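Local coordinates for HpcH/HpaI aldolase/citrate lyase family protein (Burkholderia cenocepacia, PDB 4MF4), which belongs to the HpcH/HpaI aldolase/citrate lyase family, whose members are built on a TIM barrel, though its own function is not established, at residues P107-P112 / E175-T180; V163-A168 / D184-G189. All blocks are in the same frame, centred on the assembly; numbering follows the deposited sequence.

Contact 1 of 2, residues P107-P112 / E175-T180; sequences PCIETP and ERIAAT
The ring of Pro-112 lies against one face of the Arg-176 guanidinium, its CG 3.8 Å above the plane and over the centre of the group. The two side chains meet at a slant. A bend at chi3 (81°) folds the arginine back, and this lets CG of Pro-112 touch both ends of the side chain, with CB of Arg-176 3.9 Å away. A flat, delocalised cation suits such a place, since its face can rest on hydrocarbon while the N-H groups around its rim serve other partners; here NH1 forms a salt bridge with Glu-173.

Ile-177, one residue further on, meets the same proline at about a right angle. Its CG1 sits beside the backbone N (chi1 -67°) and runs beneath the peptide link between Thr-111 and Pro-112, 3.7 Å from C of Thr-111. The methyl CD1 carries on to C of Glu-110 at 3.9 Å, so a long branched side chain tracks the backbone from Glu-110 to Pro-112.

Residues 107-112 lead from the C-terminal end of strand 103-106 of the TIM barrel out to helix 112-121, and residues 175-180 hold the end of the short helix 174-178 on its outer side. Thr-111 is the N-cap of helix 112-121, its OG1 accepting a hydrogen bond from N of Asp-114. Proline fits the first turn that follows, where a backbone N-H is not needed by the helix.

The neighbouring ring carbon, CB of Pro-112, stands 3.8 Å from O of Arg-176. A water bridges the segments here, donating to O of Pro-112 at 3.2 Å and hydrogen-bonded to OG1 of Thr-180 at 2.8 Å.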
loop_
_atom_site.group_PDB
_atom_site.type_symbol
_atom_site.label_atom_id
_atom_site.label_comp_id
_atom_site.label_asym_id
_atom_site.label_seq_id
_atom_site.Cartn_x
_atom_site.Cartn_y
_atom_site.Cartn_z
ATOM N N PRO A 107 -5.173 13.179 -23.432
ATOM C CA PRO A 107 -6.595 13.202 -23.698
ATOM C C PRO A 107 -7.027 14.569 -24.185
ATOM O O PRO A 107 -6.311 15.540 -24.023
ATOM C CB PRO A 107 -7.228 12.925 -22.332
ATOM C CG PRO A 107 -6.228 13.251 -21.322
ATOM C CD PRO A 107 -4.858 13.197 -21.988
ATOM N N CYS A 108 -8.222 14.660 -24.727
ATOM C CA CYS A 108 -8.806 15.988 -24.923
ATOM C C CYS A 108 -7.899 16.994 -25.651
ATOM O O CYS A 108 -7.715 18.107 -25.151
ATOM C CB CYS A 108 -9.102 16.646 -23.548
ATOM S SG CYS A 108 -10.049 15.733 -22.307
ATOM N N ILE A 109 -7.342 16.652 -26.804
ATOM C CA ILE A 109 -6.519 17.634 -27.531
ATOM C C ILE A 109 -7.429 18.218 -28.621
ATOM O O ILE A 109 -7.871 17.479 -29.500
ATOM C CB ILE A 109 -5.269 16.989 -28.169
ATOM C CG1 ILE A 109 -4.284 16.493 -27.098
ATOM C CG2 ILE A 109 -4.591 17.943 -29.140
ATOM C CD1 ILE A 109 -3.598 17.563 -26.284
ATOM N N GLU A 110 -7.688 19.521 -28.570
ATOM C CA GLU A 110 -8.667 20.128 -29.469
ATOM C C GLU A 110 -8.145 21.153 -30.447
ATOM O O GLU A 110 -8.833 21.475 -31.416
ATOM C CB GLU A 110 -9.732 20.786 -28.628
ATOM C CG GLU A 110 -10.342 19.815 -27.651
ATOM C CD GLU A 110 -11.605 20.375 -27.047
ATOM O OE1 GLU A 110 -12.699 19.907 -27.397
ATOM O OE2 GLU A 110 -11.483 21.332 -26.253
ATOM N N THR A 111 -6.959 21.701 -30.187
ATOM C CA THR A 111 -6.367 22.702 -31.061
ATOM C C THR A 111 -4.894 22.418 -31.315
ATOM O O THR A 111 -4.267 21.693 -30.579
ATOM C CB THR A 111 -6.461 24.094 -30.416
ATOM O OG1 THR A 111 -5.696 24.096 -29.211
ATOM C CG2 THR A 111 -7.937 24.447 -30.065
ATOM N N PRO A 112 -4.326 23.022 -32.362
ATOM C CA PRO A 112 -2.937 22.779 -32.555
ATOM C C PRO A 112 -2.130 23.401 -31.408
ATOM O O PRO A 112 -1.107 22.867 -31.088
ATOM C CB PRO A 112 -2.633 23.430 -33.917
ATOM C CG PRO A 112 -3.785 24.301 -34.228
ATOM C CD PRO A 112 -4.950 23.700 -33.509
ATOM N N GLU A 175 -6.308 18.649 -39.201
ATOM C CA GLU A 175 -5.215 18.737 -40.154
ATOM C C GLU A 175 -4.068 19.584 -39.542
ATOM O O GLU A 175 -2.913 19.234 -39.659
ATOM C CB GLU A 175 -5.699 19.269 -41.522
ATOM C CG GLU A 175 -6.757 18.350 -42.185
ATOM C CD GLU A 175 -8.203 18.568 -41.704
ATOM O OE1 GLU A 175 -8.476 19.527 -40.923
ATOM O OE2 GLU A 175 -9.109 17.773 -42.107
ATOM N N ARG A 176 -4.391 20.666 -38.867
ATOM C CA ARG A 176 -3.345 21.506 -38.232
ATOM C C ARG A 176 -2.735 20.821 -36.984
ATOM O O ARG A 176 -1.560 21.045 -36.650
ATOM C CB ARG A 176 -3.933 22.867 -37.846
ATOM C CG ARG A 176 -4.385 23.738 -39.030
ATOM C CD ARG A 176 -5.399 24.790 -38.569
ATOM N NE ARG A 176 -4.739 25.958 -37.966
ATOM C CZ ARG A 176 -5.182 26.674 -36.919
ATOM N NH1 ARG A 176 -6.294 26.361 -36.266
ATOM N NH2 ARG A 176 -4.474 27.707 -36.497
ATOM N N ILE A 177 -3.549 20.036 -36.258
ATOM C CA ILE A 177 -3.013 19.187 -35.182
ATOM C C ILE A 177 -2.007 18.177 -35.744
ATOM O O ILE A 177 -0.904 18.034 -35.232
ATOM C CB ILE A 177 -4.126 18.476 -34.412
ATOM C CG1 ILE A 177 -4.937 19.522 -33.640
ATOM C CG2 ILE A 177 -3.540 17.435 -33.450
ATOM C CD1 ILE A 177 -6.239 19.014 -33.091
ATOM N N ALA A 178 -2.375 17.507 -36.826
ATOM C CA ALA A 178 -1.479 16.549 -37.475
ATOM C C ALA A 178 -0.151 17.154 -37.938
ATOM O O ALA A 178 0.879 16.482 -37.888
ATOM C CB ALA A 178 -2.179 15.922 -38.644
ATOM N N ALA A 179 -0.183 18.404 -38.382
ATOM C CA ALA A 179 1.023 19.093 -38.868
ATOM C C ALA A 179 1.863 19.672 -37.737
ATOM O O ALA A 179 2.943 20.206 -37.988
ATOM C CB ALA A 179 0.646 20.199 -39.825
ATOM N N THR A 180 1.409 19.551 -36.488
ATOM C CA THR A 180 2.206 20.025 -35.337
ATOM C C THR A 180 3.464 19.166 -35.151
ATOM O O THR A 180 3.371 17.936 -34.910
ATOM C CB THR A 180 1.381 20.004 -34.033
ATOM O OG1 THR A 180 0.268 20.889 -34.160
ATOM C CG2 THR A 180 2.193 20.420 -32.829
HETATM O O HOH W 1 1.028 23.495 -33.430
#

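Contact 2 of 2, residues V163-A168 / D184-G189; sequences VQVESA and DCLFVG
Chi1 near 180° (-170° in Gln-164, -171° in Phe-187) swings each side chain away from its backbone N, and the two leave the sheet side by side, pointing the same way. The glutamine chain stays extended, and its CG comes to the edge of the phenyl ring, near the ring plane, 4.0 Å from CD1. Amide and ring planes stand 78° apart, so the pair is not stacked: aliphatic carbon meets the aromatic rim. The phenyl ring suits this inner side, where it also packs on Leu-246 and Thr-248. Beyond it, NE2 of Gln-164 reaches CA of Gly-189 at 3.8 Å, where the lack of a side chain leaves room for the amide. OE1 is hydrogen-bonded to Arg-84.

The other face carries Val-163 and Leu-186, also lying alongside each other, with CG2 of the valine 3.8 Å from CD2 of the leucine. Val-165 adds a looser touch to the same leucine methyl. Branched aliphatic side chains suit this side, which helix 174-178 covers through Ile-177.

Between the two faces run the parallel strands 160-165 and 185-188, fifth and sixth of the TIM barrel's eight. Val-163 uses both its polar backbone atoms: N donates to O of Cys-185 at 3.1 Å, and O accepts the N-H of Phe-187, N to O 2.8 Å. N of Val-165 then donates to O of Phe-187, also at 2.8 Å. That last oxygen is met as well by CA of Gln-164, 3.3 Å away in a CA-H...O contact.

The bonding stops there, for O of Val-165 and N of Gly-189 are buried with no partner in the model. The chemistry implies a ladder secured by backbone bonds through Val-165, with a polar amide whose OE1 is held by Arg-84 on the barrel's inner side.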
loop_
_atom_site.group_PDB
_atom_site.type_symbol
_atom_site.label_atom_id
_atom_site.label_comp_id
_atom_site.label_asym_id
_atom_site.label_seq_id
_atom_site.Cartn_x
_atom_site.Cartn_y
_atom_site.Cartn_z
ATOM N N VAL A 163 -1.739 12.192 -29.415
ATOM C CA VAL A 163 -2.808 13.144 -29.062
ATOM C C VAL A 163 -4.179 12.518 -29.346
ATOM O O VAL A 163 -4.433 12.014 -30.442
ATOM C CB VAL A 163 -2.653 14.490 -29.773
ATOM C CG1 VAL A 163 -1.366 15.148 -29.299
ATOM C CG2 VAL A 163 -2.638 14.387 -31.293
ATOM N N GLN A 164 -5.043 12.538 -28.351
ATOM C CA GLN A 164 -6.342 11.983 -28.527
ATOM C C GLN A 164 -7.257 13.075 -29.083
ATOM O O GLN A 164 -7.365 14.151 -28.503
ATOM C CB GLN A 164 -6.833 11.396 -27.201
ATOM C CG GLN A 164 -8.076 10.574 -27.350
ATOM C CD GLN A 164 -8.378 9.668 -26.120
ATOM O OE1 GLN A 164 -7.635 9.626 -25.136
ATOM N NE2 GLN A 164 -9.501 8.991 -26.181
ATOM N N VAL A 165 -7.887 12.806 -30.225
ATOM C CA VAL A 165 -8.758 13.789 -30.865
ATOM C C VAL A 165 -10.187 13.319 -30.610
ATOM O O VAL A 165 -10.622 12.303 -31.123
ATOM C CB VAL A 165 -8.461 13.917 -32.359
ATOM C CG1 VAL A 165 -9.329 15.003 -32.981
ATOM C CG2 VAL A 165 -6.997 14.247 -32.581
ATOM N N GLU A 166 -10.916 14.033 -29.794
ATOM C CA GLU A 166 -12.152 13.441 -29.302
ATOM C C GLU A 166 -13.278 14.420 -29.080
ATOM O O GLU A 166 -14.207 14.133 -28.328
ATOM C CB GLU A 166 -11.888 12.588 -28.046
ATOM C CG GLU A 166 -11.350 13.333 -26.846
ATOM C CD GLU A 166 -10.812 12.370 -25.783
ATOM O OE1 GLU A 166 -11.170 11.165 -25.874
ATOM O OE2 GLU A 166 -10.037 12.806 -24.879
ATOM N N SER A 167 -13.236 15.513 -29.834
ATOM C CA SER A 167 -14.207 16.557 -29.775
ATOM C C SER A 167 -14.485 17.068 -31.165
ATOM O O SER A 167 -13.689 16.872 -32.088
ATOM C CB SER A 167 -13.580 17.686 -28.992
ATOM O OG SER A 167 -12.299 17.936 -29.569
ATOM N N ALA A 168 -15.555 17.824 -31.309
ATOM C CA ALA A 168 -15.896 18.402 -32.592
ATOM C C ALA A 168 -14.948 19.536 -33.036
ATOM O O ALA A 168 -14.648 19.727 -34.229
ATOM C CB ALA A 168 -17.305 18.924 -32.530
ATOM N N ASP A 184 3.272 12.324 -32.929
ATOM C CA ASP A 184 3.672 11.066 -33.602
ATOM C C ASP A 184 2.447 10.201 -33.943
ATOM O O ASP A 184 2.557 9.265 -34.725
ATOM C CB ASP A 184 4.639 10.250 -32.744
ATOM C CG ASP A 184 5.888 11.043 -32.332
ATOM O OD1 ASP A 184 6.589 11.587 -33.242
ATOM O OD2 ASP A 184 6.146 11.164 -31.109
ATOM N N CYS A 185 1.276 10.500 -33.375
ATOM C CA CYS A 185 0.106 9.698 -33.658
ATOM C C CYS A 185 -1.155 10.454 -33.314
ATOM O O CYS A 185 -1.183 11.100 -32.284
ATOM C CB CYS A 185 0.147 8.449 -32.774
ATOM S SG CYS A 185 -1.200 7.272 -33.105
ATOM N N LEU A 186 -2.202 10.329 -34.126
ATOM C CA LEU A 186 -3.503 10.889 -33.792
ATOM C C LEU A 186 -4.327 9.736 -33.270
ATOM O O LEU A 186 -4.429 8.723 -33.956
ATOM C CB LEU A 186 -4.206 11.474 -35.016
ATOM C CG LEU A 186 -3.492 12.535 -35.819
ATOM C CD1 LEU A 186 -4.214 12.811 -37.140
ATOM C CD2 LEU A 186 -3.322 13.786 -34.989
ATOM N N PHE A 187 -4.952 9.872 -32.096
ATOM C CA PHE A 187 -5.723 8.745 -31.562
ATOM C C PHE A 187 -7.213 9.062 -31.462
ATOM O O PHE A 187 -7.597 10.046 -30.871
ATOM C CB PHE A 187 -5.138 8.357 -30.209
ATOM C CG PHE A 187 -5.698 7.081 -29.635
ATOM C CD1 PHE A 187 -6.831 7.110 -28.872
ATOM C CD2 PHE A 187 -5.046 5.885 -29.813
ATOM C CE1 PHE A 187 -7.315 5.961 -28.294
ATOM C CE2 PHE A 187 -5.526 4.719 -29.249
ATOM C CZ PHE A 187 -6.646 4.766 -28.470
ATOM N N VAL A 188 -8.041 8.244 -32.088
ATOM C CA VAL A 188 -9.509 8.363 -31.972
ATOM C C VAL A 188 -10.099 7.486 -30.859
ATOM O O VAL A 188 -9.958 6.248 -30.877
ATOM C CB VAL A 188 -10.178 7.952 -33.323
ATOM C CG1 VAL A 188 -11.687 8.117 -33.255
ATOM C CG2 VAL A 188 -9.638 8.779 -34.479
ATOM N N GLY A 189 -10.747 8.111 -29.878
ATOM C CA GLY A 189 -11.584 7.375 -28.930
ATOM C C GLY A 189 -13.053 7.462 -29.370
ATOM O O GLY A 189 -13.667 8.492 -29.196
#

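Contact 2 is wholly buried and belongs to the barrel wall, whereas contact 1 lies further out, where a loop meets a short helix and one side chain is exposed. The difference shows in their chemistry: direct backbone hydrogen bonds join the strands of contact 2, but contact 1 relies on apolar touches, a covered guanidinium and one bridging water. The two contacts adjoin. Residues 107-112 follow the strand next to 160-165, and N of Ile-109 probably bonds to O of Gln-164, as N of Cys-108 does to OE2 of Glu-166. Ile-177 also packs on both Val-163 and Leu-186, so helix 174-178 takes part in one contact and roofs the other.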